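Local coordinates for carbohydrate-binding protein (Flavonifractor plautii, PDB 6N1B) that probably removes the acetyl group from the N-acetylgalactosamine of the blood group A antigen, and binds the related B trisaccharide close to a metal ion, at residues D203-T208 with A269-D274; A222-D227 with F237-Y242. All coordinates share one frame; numbering follows the deposited sequence.

Interaction 1 (D203-T208 with A269-D274). With CA (calcium ion), chain C; CA (calcium ion), chain D; GLA (alpha-D-galactopyranose), chain B.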
ATOM      1  N   ASP A 203     -14.769  -6.309   2.071  1.00  9.06           N
ATOM      2  CA  ASP A 203     -15.038  -5.348   3.152  1.00  9.24           C
ATOM      3  C   ASP A 203     -13.857  -5.005   4.003  1.00  8.16           C
ATOM      4  O   ASP A 203     -14.042  -4.304   4.973  1.00 10.02           O
ATOM      5  CB  ASP A 203     -16.225  -5.798   4.014  1.00  9.62           C
ATOM      6  CG  ASP A 203     -16.028  -6.989   4.917  1.00 12.81           C
ATOM      7  OD1 ASP A 203     -14.879  -7.494   5.061  1.00 12.01           O
ATOM      8  OD2 ASP A 203     -17.014  -7.442   5.571  1.00 17.57           O
ATOM      9  N   MET A 204     -12.623  -5.379   3.558  1.00  9.05           N
ATOM     10  CA  MET A 204     -11.395  -5.062   4.287  1.00 10.11           C
ATOM     11  C   MET A 204     -10.272  -4.692   3.299  1.00 10.04           C
ATOM     12  O   MET A 204      -9.176  -5.228   3.354  1.00  9.72           O
ATOM     13  CB  MET A 204     -10.943  -6.311   5.167  1.00 16.20           C
ATOM     14  CG  MET A 204     -11.802  -6.910   5.963  1.00 22.04           C
ATOM     15  SD  MET A 204     -11.158  -8.258   6.873  1.00 13.90           S
ATOM     16  CE  MET A 204     -11.103  -9.673   5.804  1.00 15.26           C
ATOM     17  N   LEU A 205     -10.596  -3.877   2.276  1.00  8.58           N
ATOM     18  CA  LEU A 205      -9.629  -3.545   1.256  1.00  7.61           C
ATOM     19  C   LEU A 205      -8.532  -2.630   1.749  1.00  8.24           C
ATOM     20  O   LEU A 205      -8.716  -1.747   2.584  1.00  8.67           O
ATOM     21  CB  LEU A 205     -10.265  -2.941   0.022  1.00  8.10           C
ATOM     22  CG  LEU A 205     -11.409  -3.746  -0.667  1.00  9.31           C
ATOM     23  CD1 LEU A 205     -11.786  -3.145  -1.940  1.00 10.14           C
ATOM     24  CD2 LEU A 205     -10.976  -5.215  -0.868  1.00 10.37           C
ATOM     25  N   SER A 206      -7.359  -2.823   1.141  1.00  7.99           N
ATOM     26  CA  SER A 206      -6.215  -1.951   1.412  1.00  7.91           C
ATOM     27  C   SER A 206      -5.908  -1.744   2.939  1.00  7.45           C
ATOM     28  O   SER A 206      -5.801  -0.596   3.382  1.00  7.80           O
ATOM     29  CB  SER A 206      -6.386  -0.586   0.711  1.00  8.01           C
ATOM     30  OG  SER A 206      -5.253   0.255   0.844  1.00  8.16           O
ATOM     31  N   PRO A 207      -5.775  -2.875   3.629  1.00  7.87           N
ATOM     32  CA  PRO A 207      -5.382  -2.695   5.070  1.00  8.26           C
ATOM     33  C   PRO A 207      -4.114  -1.916   5.252  1.00  8.32           C
ATOM     34  O   PRO A 207      -3.139  -2.144   4.485  1.00  9.29           O
ATOM     35  CB  PRO A 207      -5.224  -4.181   5.519  1.00  8.61           C
ATOM     36  CG  PRO A 207      -4.857  -4.927   4.314  1.00  9.62           C
ATOM     37  CD  PRO A 207      -5.704  -4.286   3.230  1.00  8.21           C
ATOM     38  N   THR A 208      -4.056  -1.011   6.182  1.00  7.06           N
ATOM     39  CA  THR A 208      -2.857  -0.226   6.420  1.00  7.38           C
ATOM     40  C   THR A 208      -2.675  -0.179   7.911  1.00  7.13           C
ATOM     41  O   THR A 208      -3.636   0.162   8.651  1.00  8.25           O
ATOM     42  CB  THR A 208      -2.894   1.127   5.689  1.00  8.12           C
ATOM     43  OG1 THR A 208      -1.753   1.900   6.005  1.00  9.36           O
ATOM     44  CG2 THR A 208      -4.092   1.975   6.006  1.00  9.26           C
ATOM     45  N   ALA A 269     -15.079   9.612  -1.912  1.00  8.94           N
ATOM     46  CA  ALA A 269     -15.210   8.309  -1.303  1.00  8.39           C
ATOM     47  C   ALA A 269     -13.896   7.547  -1.393  1.00  7.48           C
ATOM     48  O   ALA A 269     -13.135   7.715  -2.358  1.00  8.79           O
ATOM     49  CB  ALA A 269     -16.290   7.489  -2.013  1.00  9.90           C
ATOM     50  N   PRO A 270     -13.623   6.695  -0.407  1.00  7.40           N
ATOM     51  CA  PRO A 270     -12.361   5.994  -0.372  1.00  7.57           C
ATOM     52  C   PRO A 270     -12.359   4.805  -1.334  1.00  8.38           C
ATOM     53  O   PRO A 270     -13.321   4.086  -1.501  1.00  8.02           O
ATOM     54  CB  PRO A 270     -12.246   5.483   1.070  1.00  8.38           C
ATOM     55  CG  PRO A 270     -13.725   5.314   1.488  1.00  9.46           C
ATOM     56  CD  PRO A 270     -14.415   6.455   0.777  1.00  9.08           C
ATOM     57  N   TRP A 271     -11.139   4.522  -1.864  1.00  7.58           N
ATOM     58  CA  TRP A 271     -10.841   3.223  -2.466  1.00  7.86           C
ATOM     59  C   TRP A 271      -9.755   2.482  -1.742  1.00  7.42           C
ATOM     60  O   TRP A 271      -9.952   1.370  -1.205  1.00  8.33           O
ATOM     61  CB  TRP A 271     -10.503   3.295  -4.015  1.00  8.16           C
ATOM     62  CG  TRP A 271     -10.208   1.941  -4.604  1.00  8.71           C
ATOM     63  CD1 TRP A 271      -8.993   1.537  -5.168  1.00  8.32           C
ATOM     64  CD2 TRP A 271     -11.056   0.776  -4.590  1.00  8.32           C
ATOM     65  NE1 TRP A 271      -9.093   0.256  -5.555  1.00  9.44           N
ATOM     66  CE2 TRP A 271     -10.337  -0.258  -5.249  1.00  8.79           C
ATOM     67  CE3 TRP A 271     -12.399   0.539  -4.219  1.00  8.41           C
ATOM     68  CZ2 TRP A 271     -10.824  -1.506  -5.439  1.00  9.55           C
ATOM     69  CZ3 TRP A 271     -12.895  -0.736  -4.436  1.00  9.25           C
ATOM     70  CH2 TRP A 271     -12.148  -1.763  -5.024  1.00  9.42           C
ATOM     71  N   HIS A 272      -8.537   3.049  -1.686  1.00  7.74           N
ATOM     72  CA  HIS A 272      -7.369   2.418  -1.097  1.00  7.92           C
ATOM     73  C   HIS A 272      -6.626   3.516  -0.323  1.00  7.68           C
ATOM     74  O   HIS A 272      -6.789   4.710  -0.591  1.00  8.93           O
ATOM     75  CB  HIS A 272      -6.466   1.750  -2.143  1.00  8.05           C
ATOM     76  CG  HIS A 272      -6.824   0.419  -2.611  1.00  8.04           C
ATOM     77  ND1 HIS A 272      -8.063  -0.162  -2.465  1.00  7.83           N
ATOM     78  CD2 HIS A 272      -6.057  -0.500  -3.267  1.00  9.54           C
ATOM     79  CE1 HIS A 272      -8.022  -1.401  -2.972  1.00  7.71           C
ATOM     80  NE2 HIS A 272      -6.824  -1.651  -3.462  1.00 10.21           N
ATOM     81  N   GLN A 273      -5.776   3.133   0.643  1.00  7.76           N
ATOM     82  CA  GLN A 273      -5.141   4.145   1.516  1.00  7.72           C
ATOM     83  C   GLN A 273      -3.902   3.592   2.217  1.00  7.87           C
ATOM     84  O   GLN A 273      -3.763   2.387   2.375  1.00  7.87           O
ATOM     85  CB  GLN A 273      -6.121   4.652   2.577  1.00  8.59           C
ATOM     86  CG  GLN A 273      -6.718   3.545   3.474  1.00  8.50           C
ATOM     87  CD  GLN A 273      -7.864   2.747   2.858  1.00  8.19           C
ATOM     88  OE1 GLN A 273      -8.747   3.335   2.167  1.00  9.35           O
ATOM     89  NE2 GLN A 273      -7.885   1.406   3.114  1.00  9.23           N
ATOM     90  N   ASP A 274      -3.051   4.556   2.629  1.00  7.52           N
ATOM     91  CA  ASP A 274      -1.864   4.271   3.468  1.00  7.56           C
ATOM     92  C   ASP A 274      -1.909   5.354   4.553  1.00  7.65           C
ATOM     93  O   ASP A 274      -2.110   6.523   4.298  1.00  8.14           O
ATOM     94  CB  ASP A 274      -0.568   4.394   2.653  1.00  8.36           C
ATOM     95  CG  ASP A 274       0.673   4.002   3.433  1.00  8.20           C
ATOM     96  OD1 ASP A 274       0.593   2.996   4.210  1.00  8.29           O
ATOM     97  OD2 ASP A 274       1.737   4.620   3.231  1.00  9.98           O
TER
HETATM   98 CA    CA C 501      -6.295  -3.493  -4.303  1.00  7.11          CA
HETATM   99 CA    CA D 502       2.186   1.420   5.126  1.00  8.79          CA
HETATM  100  C1  GLA B   3     -10.265  -4.628  -7.875  1.00 16.88           C
HETATM  101  C2  GLA B   3      -9.120  -4.931  -6.852  1.00 14.12           C
HETATM  102  C3  GLA B   3      -9.315  -6.343  -6.276  1.00 22.29           C
HETATM  103  C4  GLA B   3     -10.751  -6.535  -5.665  1.00 15.92           C
HETATM  104  C5  GLA B   3     -11.833  -6.048  -6.678  1.00 18.54           C
HETATM  105  C6  GLA B   3     -13.158  -5.884  -6.050  1.00 20.19           C
HETATM  106  O2  GLA B   3      -7.860  -4.867  -7.620  1.00 20.90           O
HETATM  107  O3  GLA B   3      -8.119  -6.722  -5.232  1.00 20.41           O
HETATM  108  O4  GLA B   3     -10.752  -5.791  -4.505  1.00 18.65           O
HETATM  109  O5  GLA B   3     -11.552  -4.660  -7.157  1.00 17.06           O
HETATM  110  O6  GLA B   3     -14.228  -5.512  -7.022  1.00 14.53           O
HETATM  111  O   HOH W   1       3.381   3.417   4.844  1.00 12.48           O
HETATM  112  O   HOH W   2      -7.054  -3.277  -6.141  1.00 14.91           O
HETATM  113  O   HOH W   3      -4.334  -2.832  -4.896  1.00 11.44           O
HETATM  114  O   HOH W   4      -6.012  -5.245  -5.508  1.00 32.40           O
HETATM  115  O   HOH W   5      -8.141  -4.275  -3.548  1.00 10.71           O

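Interaction 2 (A222-D227 with F237-Y242)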
ATOM      1  N   ALA A 222      -9.022  -0.084   6.991  1.00  8.01           N
ATOM      2  CA  ALA A 222      -9.350  -0.778   5.769  1.00  8.12           C
ATOM      3  C   ALA A 222     -10.623  -0.177   5.175  1.00  7.99           C
ATOM      4  O   ALA A 222     -11.408   0.455   5.896  1.00  8.79           O
ATOM      5  CB  ALA A 222      -9.513  -2.297   5.990  1.00 10.17           C
ATOM      6  N   ASN A 223     -10.827  -0.364   3.857  1.00  7.55           N
ATOM      7  CA  ASN A 223     -12.026   0.167   3.188  1.00  7.38           C
ATOM      8  C   ASN A 223     -13.065  -0.932   3.042  1.00  7.07           C
ATOM      9  O   ASN A 223     -12.823  -2.015   2.496  1.00  9.11           O
ATOM     10  CB  ASN A 223     -11.642   0.756   1.841  1.00  7.96           C
ATOM     11  CG  ASN A 223     -12.766   1.367   1.112  1.00  7.90           C
ATOM     12  OD1 ASN A 223     -13.739   1.841   1.755  1.00  9.36           O
ATOM     13  ND2 ASN A 223     -12.671   1.447  -0.200  1.00  9.83           N
ATOM     14  N   ASN A 224     -14.272  -0.632   3.572  1.00  8.08           N
ATOM     15  CA  ASN A 224     -15.424  -1.573   3.533  1.00  8.39           C
ATOM     16  C   ASN A 224     -16.254  -1.307   2.269  1.00  8.88           C
ATOM     17  O   ASN A 224     -16.927  -0.228   2.213  1.00  9.68           O
ATOM     18  CB  ASN A 224     -16.225  -1.406   4.774  1.00  8.87           C
ATOM     19  CG  ASN A 224     -17.277  -2.464   4.931  1.00  9.21           C
ATOM     20  OD1 ASN A 224     -17.896  -2.852   3.881  1.00 10.56           O
ATOM     21  ND2 ASN A 224     -17.532  -2.942   6.122  1.00 10.49           N
ATOM     22  N   THR A 225     -16.113  -2.191   1.286  1.00  9.15           N
ATOM     23  CA  THR A 225     -16.922  -2.116   0.048  1.00  8.82           C
ATOM     24  C   THR A 225     -17.901  -3.274   0.050  1.00  9.71           C
ATOM     25  O   THR A 225     -18.444  -3.672  -1.005  1.00 11.05           O
ATOM     26  CB  THR A 225     -16.022  -2.010  -1.167  1.00  9.25           C
ATOM     27  OG1 THR A 225     -15.541  -3.285  -1.627  1.00 10.77           O
ATOM     28  CG2 THR A 225     -14.890  -1.080  -0.973  1.00  9.79           C
ATOM     29  N   GLY A 226     -18.200  -3.783   1.218  1.00  9.84           N
ATOM     30  CA  GLY A 226     -19.172  -4.860   1.372  1.00 10.45           C
ATOM     31  C   GLY A 226     -18.797  -6.120   0.624  1.00  9.99           C
ATOM     32  O   GLY A 226     -17.625  -6.494   0.566  1.00 10.29           O
ATOM     33  N   ASP A 227     -19.807  -6.720  -0.004  1.00 10.68           N
ATOM     34  CA  ASP A 227     -19.615  -7.842  -0.878  1.00 10.27           C
ATOM     35  C   ASP A 227     -19.623  -7.400  -2.372  1.00 11.37           C
ATOM     36  O   ASP A 227     -19.805  -8.252  -3.259  1.00 12.95           O
ATOM     37  CB  ASP A 227     -20.662  -8.937  -0.660  1.00 10.51           C
ATOM     38  CG  ASP A 227     -20.256 -10.287  -1.255  1.00 11.99           C
ATOM     39  OD1 ASP A 227     -19.066 -10.680  -1.038  1.00 12.52           O
ATOM     40  OD2 ASP A 227     -21.155 -10.971  -1.776  1.00 15.41           O
ATOM     41  N   PHE A 237     -16.817   2.960   2.894  1.00  8.04           N
ATOM     42  CA  PHE A 237     -16.438   3.675   4.149  1.00  8.63           C
ATOM     43  C   PHE A 237     -15.279   2.910   4.803  1.00  8.31           C
ATOM     44  O   PHE A 237     -15.208   1.691   4.753  1.00  7.96           O
ATOM     45  CB  PHE A 237     -17.647   3.834   5.108  1.00  8.66           C
ATOM     46  CG  PHE A 237     -18.221   2.540   5.598  1.00  8.79           C
ATOM     47  CD1 PHE A 237     -19.088   1.866   4.874  1.00  9.71           C
ATOM     48  CD2 PHE A 237     -17.828   2.073   6.824  1.00 10.57           C
ATOM     49  CE1 PHE A 237     -19.613   0.711   5.287  1.00 11.16           C
ATOM     50  CE2 PHE A 237     -18.373   0.878   7.316  1.00 11.26           C
ATOM     51  CZ  PHE A 237     -19.295   0.210   6.549  1.00 11.33           C
ATOM     52  N   VAL A 238     -14.416   3.683   5.474  1.00  8.37           N
ATOM     53  CA  VAL A 238     -13.256   3.113   6.163  1.00  8.35           C
ATOM     54  C   VAL A 238     -13.583   2.764   7.614  1.00  8.39           C
ATOM     55  O   VAL A 238     -14.299   3.493   8.341  1.00  8.61           O
ATOM     56  CB  VAL A 238     -12.066   4.094   6.049  1.00  8.42           C
ATOM     57  CG1 VAL A 238     -10.930   3.774   6.978  1.00  8.75           C
ATOM     58  CG2 VAL A 238     -11.525   4.160   4.621  1.00  9.66           C
ATOM     59  N   GLU A 239     -13.076   1.622   8.011  1.00  8.84           N
ATOM     60  CA  GLU A 239     -13.171   1.127   9.391  1.00  8.25           C
ATOM     61  C   GLU A 239     -11.796   0.956   9.933  1.00  9.01           C
ATOM     62  O   GLU A 239     -10.843   0.534   9.218  1.00  9.08           O
ATOM     63  CB  GLU A 239     -13.883  -0.206   9.468  1.00  9.17           C
ATOM     64  CG  GLU A 239     -15.385  -0.114   9.095  1.00 11.36           C
ATOM     65  CD  GLU A 239     -16.099  -1.460   9.072  1.00 10.92           C
ATOM     66  OE1 GLU A 239     -15.655  -2.391   8.352  1.00 12.96           O
ATOM     67  OE2 GLU A 239     -17.092  -1.546   9.812  1.00 13.75           O
ATOM     68  N   MET A 240     -11.617   1.180  11.248  1.00  8.25           N
ATOM     69  CA  MET A 240     -10.388   0.860  11.972  1.00  8.42           C
ATOM     70  C   MET A 240     -10.629  -0.259  12.952  1.00  8.57           C
ATOM     71  O   MET A 240     -11.738  -0.478  13.427  1.00  8.61           O
ATOM     72  CB  MET A 240      -9.858   2.163  12.671  1.00  9.13           C
ATOM     73  CG  MET A 240     -10.690   2.509  13.894  1.00 10.91           C
ATOM     74  SD  MET A 240     -10.392   4.185  14.535  1.00 11.74           S
ATOM     75  CE  MET A 240      -8.683   4.068  14.866  1.00 10.80           C
ATOM     76  N   ARG A 241      -9.542  -0.989  13.241  1.00  8.26           N
ATOM     77  CA  ARG A 241      -9.490  -2.022  14.237  1.00  8.03           C
ATOM     78  C   ARG A 241      -8.217  -1.858  15.072  1.00  8.12           C
ATOM     79  O   ARG A 241      -7.205  -1.330  14.580  1.00  9.07           O
ATOM     80  CB  ARG A 241      -9.467  -3.420  13.614  1.00  8.23           C
ATOM     81  CG  ARG A 241     -10.690  -3.755  12.811  1.00  8.99           C
ATOM     82  CD  ARG A 241     -10.426  -5.022  12.021  1.00 10.90           C
ATOM     83  NE  ARG A 241     -11.644  -5.660  11.410  1.00 14.62           N
ATOM     84  CZ  ARG A 241     -12.210  -5.313  10.334  1.00 14.45           C
ATOM     85  NH1 ARG A 241     -11.720  -4.328   9.583  1.00 15.31           N
ATOM     86  NH2 ARG A 241     -13.274  -5.913   9.853  1.00 17.59           N
ATOM     87  N   TYR A 242      -8.274  -2.327  16.317  1.00  8.22           N
ATOM     88  CA  TYR A 242      -7.190  -2.278  17.240  1.00  7.81           C
ATOM     89  C   TYR A 242      -6.682  -3.675  17.567  1.00  7.12           C
ATOM     90  O   TYR A 242      -7.425  -4.664  17.606  1.00  8.75           O
ATOM     91  CB  TYR A 242      -7.648  -1.600  18.515  1.00  8.79           C
ATOM     92  CG  TYR A 242      -8.013  -0.109  18.372  1.00  8.05           C
ATOM     93  CD1 TYR A 242      -7.086   0.893  18.367  1.00  8.57           C
ATOM     94  CD2 TYR A 242      -9.353   0.271  18.270  1.00  9.07           C
ATOM     95  CE1 TYR A 242      -7.386   2.212  18.326  1.00  8.60           C
ATOM     96  CE2 TYR A 242      -9.712   1.629  18.201  1.00  9.55           C
ATOM     97  CZ  TYR A 242      -8.702   2.602  18.222  1.00  9.91           C
ATOM     98  OH  TYR A 242      -9.015   3.954  18.222  1.00 11.44           O
TER

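Interaction 1 (D203-T208 with A269-D274)
Leu205, Ser206 and Thr208 meet residues 271-274 in a buried contact between the inner edges of two consecutive four-stranded sheets, where side chains rather than a ladder of backbone bonds join the two segments. The touching parts run almost the same way, 16° apart. Ser206 and Gln273 carry most of the polar link. With its hydroxyl anti to the backbone N (chi1 -175°), Ser206 presents OG to the backbone N of Gln273 at 2.9 Å, nearly straight. Gln273 bends back at chi2, and its NE2 reaches Ser206 O at 2.9 Å from above the carbonyl plane. The amide thus spans two successive carbonyls, holding Ser206 O and only weakly Leu205 O, where the chain turns, a job suited to glutamine. Thr208 CG2 lies against Gln273 CG.

Two antiparallel four-stranded sheets that follow each other in the chain, their first strands side by side, are consistent with neighbouring blades of a beta-propeller. Trp271 and His272 both face Gln289 in a classic beta bulge. The imidazole is sandwiched: Ser206 CB lies over one face, 3.8 Å from the ring centroid, and Trp271 NE1, itself hydrogen-bonded to Tyr335 OH, over the other. His272 ND1 donates to Trp271 O, 2.7 Å away and in the ring plane, which fixes the ring's rotation and leaves NE2 to bind an ion modelled as calcium at 2.1 Å. Asp120 also binds that ion and accepts a bond from Ser206 N. Leu205 CD1 packs obliquely against Trp271 CH2 at 3.4 Å, an apolar pair beside the alpha-D-galactopyranose, whose O5 sits at the indole edge. Asp274 OD1 binds a second calcium ion at 2.4 Å, together with Asp56 and Asp122; Phe339 is another polar partner of this carboxylate, and Thr208 OG1 bonds to Val275 N.

Interaction 2 (A222-D227 with F237-Y242)
Asn224 lies against one face of the Phe237 ring, its CB over the face and 4.0 Å from the centroid, as a CH-pi contact. The amide and the ring are stacked with their planes only 20° apart, and ND2 comes within 3.6 Å of Phe237 CZ. At the edge of the amide, ND2 points in its own plane to Glu239 OE1, 3.0 Å away; the carboxylate, turned by 59°, is met from above its plane. With CG anti to the backbone N (chi1 -171°), Asn224 lays its amide along the phenyl group. The other end of the amide, OD1, accepts from Gly226 N at 2.8 Å, closing an Asx turn; glycine suits the positive phi found there.

Beneath these side chains, strands 217-224 and 237-243 form an antiparallel beta-ladder. Ala222 with Glu239 and Asn224 with Phe237 are hydrogen-bonded pairs, and Asn223 with Val238 between them is a non-hydrogen-bonded pair. Ala222 N and Glu239 O are joined at 2.9 Å, and the return bond from Glu239 N to Ala222 O has the same length. Val238 CA adds a C-H...O contact to that carbonyl, 3.2 Å from Ala222 O. On the opposite face from Phe237, Asn223 sends ND2 to Trp271 O, and Val238 packs on Pro270.

Asparagine, with a donor and an acceptor on one flat group, suits its place at the strand end: bonds at both ends of the amide hold it flat against the phenyl ring and settle which way round it sits, while the N-H offered to Glu239 may modestly favour the carboxylate's charged form.

The two interactions lie about 7 Å apart, centre to centre, and touch. Interaction 2 is nested in the chain between the halves of interaction 1: 203-208, 222-227, 237-242, then 269-274. Strands 207-212, 217-224 and 237-243 are successive members of one antiparallel sheet, whereas 269-278 opens the next, so interaction 2 works within a sheet and interaction 1 between sheets. Leu205 O and Asn223 N, 2.8 Å apart and probably hydrogen-bonded, couple them. The loop joining the strands of interaction 2 carries the pocket residues Val228, Gly229 and Tyr230, while interaction 1 supplies Leu205 and Trp271, so both contribute to the pocket that holds the glycan.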